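Local atomic coordinates of alkyl hydroperoxide reductase E (Mycobacterium tuberculosis, PDB entry 5C04), a protein that probably reduces hydrogen peroxide and organic hydroperoxides to water and alcohols with electrons from mycoredoxin, and so may protect the bacterium against oxidative stress. Residues D11-T23 with L68-A82. The protein carries 1 engineered substitution. Numbering follows the deposited sequence. Where two conformers were deposited one is given.
Sequences DFTLRDQNQQLVT and LAISVGPPPTHKIWA
Pro-75 meets Asp-16 and Gln-19 where the N-terminal beta hairpin of this thioredoxin-fold peroxiredoxin packs against the start of helix 75-85. Proline suits a first helical turn, where no backbone N-H is needed for the helix, and its ring packs against the hairpin's type I turn: CB lies 3.4 Å from Asp-16 O and 3.7 Å from Gln-19 CG, whose chain crosses it at about a right angle, while CG meets Arg-15 CB. Gln-17 CB rests on the helix backbone, 3.6 Å from Lys-79 N. With CG between backbone N and carbonyl carbon (chi1 61°) and a bend at chi2, NE2 lies beside Ala-82 CB and donates to Phe-89 O, while OE1 accepts from Leu-91 N: a glutamine can do both at once. The hairpin and the residue before it cover strand 65-71 with apolar groups. Phe-12 presents CZ to Ile-70 CD1 at 4.0 Å and takes Leu-68 CD1 at the ring edge; Val-22 CG1 and Leu-68 CD2 meet tip to tip. Asp-16 OD1 shapes the turn, accepting Asn-18 N (an Asx turn) and Gln-20 N from opposite faces of the carboxylate. On the exposed side, Lys-79 runs past Gln-17 O, and its NZ donates to Asn-18 OD1 at 2.9 Å, using a lone pair within the carbonyl plane.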
loop_
_atom_site.group_PDB
_atom_site.type_symbol
_atom_site.label_atom_id
_atom_site.label_comp_id
_atom_site.label_asym_id
_atom_site.label_seq_id
_atom_site.Cartn_x
_atom_site.Cartn_y
_atom_site.Cartn_z
ATOM N N ASP A 11 22.802 -1.759 0.499
ATOM C CA ASP A 11 22.300 -2.150 -0.817
ATOM C C ASP A 11 20.834 -2.547 -0.702
ATOM O O ASP A 11 20.339 -2.941 0.362
ATOM C CB ASP A 11 23.053 -3.338 -1.436
ATOM C CG ASP A 11 22.972 -3.354 -2.992
ATOM O OD1 ASP A 11 22.401 -2.417 -3.620
ATOM O OD2 ASP A 11 23.532 -4.308 -3.592
ATOM N N PHE A 12 20.158 -2.419 -1.824
ATOM C CA PHE A 12 18.793 -2.880 -1.920
ATOM C C PHE A 12 18.458 -3.252 -3.339
ATOM O O PHE A 12 19.067 -2.752 -4.277
ATOM C CB PHE A 12 17.793 -1.826 -1.392
ATOM C CG PHE A 12 17.808 -0.496 -2.141
ATOM C CD1 PHE A 12 17.240 -0.371 -3.402
ATOM C CD2 PHE A 12 18.378 0.637 -1.564
ATOM C CE1 PHE A 12 17.249 0.844 -4.081
ATOM C CE2 PHE A 12 18.383 1.854 -2.232
ATOM C CZ PHE A 12 17.814 1.965 -3.488
ATOM N N THR A 13 17.453 -4.122 -3.465
ATOM C CA THR A 13 16.845 -4.428 -4.746
ATOM C C THR A 13 15.334 -4.343 -4.568
ATOM O O THR A 13 14.759 -5.130 -3.796
ATOM C CB THR A 13 17.211 -5.843 -5.232
ATOM O OG1 THR A 13 18.642 -6.021 -5.196
ATOM C CG2 THR A 13 16.697 -6.074 -6.655
ATOM N N LEU A 14 14.698 -3.418 -5.290
ATOM C CA LEU A 14 13.248 -3.187 -5.158
ATOM C C LEU A 14 12.584 -3.078 -6.526
ATOM O O LEU A 14 13.198 -2.705 -7.521
ATOM C CB LEU A 14 12.978 -1.889 -4.358
ATOM C CG LEU A 14 13.472 -1.852 -2.911
ATOM C CD1 LEU A 14 13.302 -0.450 -2.318
ATOM C CD2 LEU A 14 12.802 -2.875 -1.995
ATOM N N ARG A 15 11.297 -3.366 -6.564
ATOM C CA ARG A 15 10.508 -3.179 -7.761
ATOM C C ARG A 15 10.082 -1.737 -8.011
ATOM O O ARG A 15 9.600 -1.051 -7.090
ATOM C CB ARG A 15 9.236 -4.014 -7.643
ATOM C CG ARG A 15 9.458 -5.484 -7.358
ATOM C CD ARG A 15 9.357 -6.276 -8.640
ATOM N NE ARG A 15 9.635 -7.674 -8.382
ATOM C CZ ARG A 15 10.118 -8.510 -9.283
ATOM N NH1 ARG A 15 10.381 -8.083 -10.517
ATOM N NH2 ARG A 15 10.360 -9.762 -8.941
ATOM N N ASP A 16 10.188 -1.279 -9.255
ATOM C CA ASP A 16 9.602 0.004 -9.645
ATOM C C ASP A 16 8.153 -0.137 -10.091
ATOM O O ASP A 16 7.583 -1.248 -10.038
ATOM C CB ASP A 16 10.495 0.751 -10.687
ATOM C CG ASP A 16 10.465 0.133 -12.090
ATOM O OD1 ASP A 16 9.587 -0.711 -12.421
ATOM O OD2 ASP A 16 11.352 0.528 -12.903
ATOM N N GLN A 17 7.545 0.963 -10.517
ATOM C CA GLN A 17 6.108 1.013 -10.851
ATOM C C GLN A 17 5.745 0.109 -12.019
ATOM O O GLN A 17 4.590 -0.264 -12.181
ATOM C CB GLN A 17 5.632 2.440 -11.126
ATOM C CG GLN A 17 6.334 3.144 -12.303
ATOM C CD GLN A 17 7.501 4.020 -11.876
ATOM O OE1 GLN A 17 8.338 3.609 -11.097
ATOM N NE2 GLN A 17 7.553 5.229 -12.405
ATOM N N ASN A 18 6.741 -0.241 -12.826
ATOM C CA ASN A 18 6.564 -1.184 -13.935
ATOM C C ASN A 18 6.975 -2.624 -13.586
ATOM O O ASN A 18 7.104 -3.477 -14.486
ATOM C CB ASN A 18 7.349 -0.643 -15.126
ATOM C CG ASN A 18 6.812 0.691 -15.590
ATOM O OD1 ASN A 18 5.616 0.811 -15.887
ATOM N ND2 ASN A 18 7.662 1.706 -15.621
ATOM N N GLN A 19 7.171 -2.894 -12.293
ATOM C CA GLN A 19 7.606 -4.190 -11.756
ATOM C C GLN A 19 9.005 -4.632 -12.218
ATOM O O GLN A 19 9.379 -5.796 -12.100
ATOM C CB GLN A 19 6.522 -5.267 -11.967
ATOM C CG GLN A 19 5.342 -5.021 -11.021
ATOM C CD GLN A 19 4.011 -5.592 -11.482
ATOM O OE1 GLN A 19 2.956 -5.001 -11.227
ATOM N NE2 GLN A 19 4.042 -6.746 -12.124
ATOM N N GLN A 20 9.800 -3.669 -12.688
ATOM C CA GLN A 20 11.207 -3.915 -13.026
ATOM C C GLN A 20 12.100 -3.730 -11.795
ATOM O O GLN A 20 11.801 -2.896 -10.917
ATOM C CB GLN A 20 11.660 -2.943 -14.117
ATOM C CG GLN A 20 10.853 -3.036 -15.407
ATOM C CD GLN A 20 11.092 -4.306 -16.204
ATOM O OE1 GLN A 20 12.088 -5.013 -16.012
ATOM N NE2 GLN A 20 10.164 -4.612 -17.109
ATOM N N LEU A 21 13.191 -4.481 -11.722
ATOM C CA LEU A 21 14.053 -4.489 -10.556
ATOM C C LEU A 21 15.097 -3.394 -10.642
ATOM O O LEU A 21 15.816 -3.299 -11.637
ATOM C CB LEU A 21 14.746 -5.828 -10.397
ATOM C CG LEU A 21 13.807 -6.993 -10.073
ATOM C CD1 LEU A 21 14.573 -8.293 -10.099
ATOM C CD2 LEU A 21 13.152 -6.758 -8.721
ATOM N N VAL A 22 15.206 -2.615 -9.576
ATOM C CA VAL A 22 16.199 -1.551 -9.474
ATOM C C VAL A 22 17.085 -1.858 -8.283
ATOM O O VAL A 22 16.598 -2.108 -7.194
ATOM C CB VAL A 22 15.500 -0.210 -9.256
ATOM C CG1 VAL A 22 16.522 0.889 -8.981
ATOM C CG2 VAL A 22 14.629 0.144 -10.449
ATOM N N THR A 23 18.409 -1.877 -8.504
ATOM C CA THR A 23 19.360 -2.117 -7.414
ATOM C C THR A 23 20.193 -0.856 -7.238
ATOM O O THR A 23 20.478 -0.168 -8.208
ATOM C CB THR A 23 20.256 -3.350 -7.693
ATOM O OG1 THR A 23 19.465 -4.539 -7.628
ATOM C CG2 THR A 23 21.416 -3.478 -6.686
ATOM N N LEU A 68 15.638 8.285 -7.185
ATOM C CA LEU A 68 14.725 7.172 -6.877
ATOM C C LEU A 68 13.839 7.560 -5.721
ATOM O O LEU A 68 14.329 7.902 -4.650
ATOM C CB LEU A 68 15.520 5.925 -6.480
ATOM C CG LEU A 68 16.636 5.500 -7.445
ATOM C CD1 LEU A 68 17.534 4.432 -6.848
ATOM C CD2 LEU A 68 16.035 5.012 -8.739
ATOM N N ALA A 69 12.531 7.462 -5.921
ATOM C CA ALA A 69 11.584 7.709 -4.843
ATOM C C ALA A 69 11.299 6.347 -4.207
ATOM O O ALA A 69 11.233 5.359 -4.941
ATOM C CB ALA A 69 10.335 8.371 -5.374
ATOM N N ILE A 70 11.261 6.270 -2.889
ATOM C CA ILE A 70 10.989 4.988 -2.197
ATOM C C ILE A 70 9.893 5.155 -1.161
ATOM O O ILE A 70 9.957 6.045 -0.316
ATOM C CB ILE A 70 12.262 4.492 -1.473
ATOM C CG1 ILE A 70 13.435 4.397 -2.472
ATOM C CG2 ILE A 70 12.023 3.174 -0.732
ATOM C CD1 ILE A 70 14.799 4.065 -1.868
ATOM N N SER A 71 8.901 4.261 -1.201
ATOM C CA SER A 71 7.781 4.320 -0.277
ATOM C C SER A 71 7.276 2.906 -0.060
ATOM O O SER A 71 7.612 2.020 -0.842
ATOM C CB SER A 71 6.693 5.200 -0.870
ATOM O OG SER A 71 5.753 5.569 0.122
ATOM N N VAL A 72 6.432 2.722 0.967
ATOM C CA VAL A 72 5.919 1.384 1.283
ATOM C C VAL A 72 4.821 0.868 0.348
ATOM O O VAL A 72 4.399 -0.286 0.515
ATOM C CB VAL A 72 5.472 1.281 2.765
ATOM C CG1 VAL A 72 6.641 1.504 3.719
ATOM C CG2 VAL A 72 4.285 2.178 3.059
ATOM N N GLY A 73 4.373 1.636 -0.648
ATOM C CA GLY A 73 3.348 1.158 -1.553
ATOM C C GLY A 73 3.853 0.127 -2.534
ATOM O O GLY A 73 5.027 0.155 -2.893
ATOM N N PRO A 74 2.983 -0.767 -2.996
ATOM C CA PRO A 74 3.326 -1.736 -4.010
ATOM C C PRO A 74 3.299 -1.142 -5.417
ATOM O O PRO A 74 2.741 -0.066 -5.634
ATOM C CB PRO A 74 2.267 -2.806 -3.826
ATOM C CG PRO A 74 1.065 -2.046 -3.394
ATOM C CD PRO A 74 1.576 -0.888 -2.571
ATOM N N PRO A 75 3.859 -1.866 -6.402
ATOM C CA PRO A 75 3.947 -1.259 -7.726
ATOM C C PRO A 75 2.641 -0.798 -8.358
ATOM O O PRO A 75 2.644 0.222 -8.988
ATOM C CB PRO A 75 4.662 -2.331 -8.574
ATOM C CG PRO A 75 5.478 -3.055 -7.570
ATOM C CD PRO A 75 4.627 -3.101 -6.308
ATOM N N PRO A 76 1.515 -1.530 -8.195
ATOM C CA PRO A 76 0.288 -1.025 -8.856
ATOM C C PRO A 76 -0.154 0.350 -8.341
ATOM O O PRO A 76 -0.687 1.142 -9.106
ATOM C CB PRO A 76 -0.762 -2.107 -8.531
ATOM C CG PRO A 76 0.044 -3.344 -8.343
ATOM C CD PRO A 76 1.324 -2.894 -7.663
ATOM N N THR A 77 0.013 0.600 -7.035
ATOM C CA THR A 77 -0.265 1.926 -6.507
ATOM C C THR A 77 0.597 2.980 -7.174
ATOM O O THR A 77 0.121 4.045 -7.586
ATOM C CB THR A 77 -0.051 1.943 -4.986
ATOM O OG1 THR A 77 -1.057 1.106 -4.385
ATOM C CG2 THR A 77 -0.150 3.334 -4.393
ATOM N N HIS A 78 1.894 2.680 -7.226
ATOM C CA HIS A 78 2.850 3.622 -7.791
ATOM C C HIS A 78 2.685 3.807 -9.281
ATOM O O HIS A 78 2.879 4.917 -9.774
ATOM C CB HIS A 78 4.256 3.201 -7.425
ATOM C CG HIS A 78 4.546 3.343 -5.961
ATOM N ND1 HIS A 78 5.598 2.719 -5.348
ATOM C CD2 HIS A 78 3.886 4.017 -4.983
ATOM C CE1 HIS A 78 5.604 3.021 -4.060
ATOM N NE2 HIS A 78 4.570 3.799 -3.808
ATOM N N LYS A 79 2.257 2.760 -9.989
ATOM C CA LYS A 79 1.986 2.895 -11.415
ATOM C C LYS A 79 0.859 3.878 -11.710
ATOM O O LYS A 79 1.003 4.782 -12.563
ATOM C CB LYS A 79 1.690 1.536 -12.057
ATOM C CG LYS A 79 1.440 1.596 -13.567
ATOM C CD LYS A 79 2.603 2.226 -14.321
ATOM C CE LYS A 79 2.478 2.043 -15.823
ATOM N NZ LYS A 79 3.566 2.764 -16.540
ATOM N N ILE A 80 -0.274 3.741 -11.028
ATOM C CA ILE A 80 -1.390 4.661 -11.214
ATOM C C ILE A 80 -1.001 6.092 -10.799
ATOM O O ILE A 80 -1.301 7.086 -11.457
ATOM C CB ILE A 80 -2.643 4.184 -10.437
ATOM C CG1 ILE A 80 -3.155 2.847 -10.993
ATOM C CG2 ILE A 80 -3.716 5.260 -10.444
ATOM C CD1 ILE A 80 -3.588 2.866 -12.442
ATOM N N TRP A 81 -0.331 6.216 -9.656
ATOM C CA TRP A 81 0.057 7.525 -9.150
ATOM C C TRP A 81 1.000 8.207 -10.150
ATOM O O TRP A 81 0.829 9.387 -10.475
ATOM C CB TRP A 81 0.724 7.388 -7.787
ATOM C CG TRP A 81 0.860 8.686 -7.038
ATOM C CD1 TRP A 81 0.002 9.748 -7.046
ATOM C CD2 TRP A 81 1.932 9.053 -6.157
ATOM N NE1 TRP A 81 0.457 10.744 -6.214
ATOM C CE2 TRP A 81 1.642 10.342 -5.653
ATOM C CE3 TRP A 81 3.078 8.405 -5.734
ATOM C CZ2 TRP A 81 2.478 10.993 -4.755
ATOM C CZ3 TRP A 81 3.923 9.059 -4.841
ATOM C CH2 TRP A 81 3.617 10.341 -4.364
ATOM N N ALA A 82 1.970 7.442 -10.652
ATOM C CA ALA A 82 2.930 7.976 -11.618
ATOM C C ALA A 82 2.271 8.352 -12.934
ATOM O O ALA A 82 2.574 9.434 -13.494
ATOM C CB ALA A 82 4.045 6.979 -11.885
HETATM O O HOH W 1 6.740 0.916 -7.196
#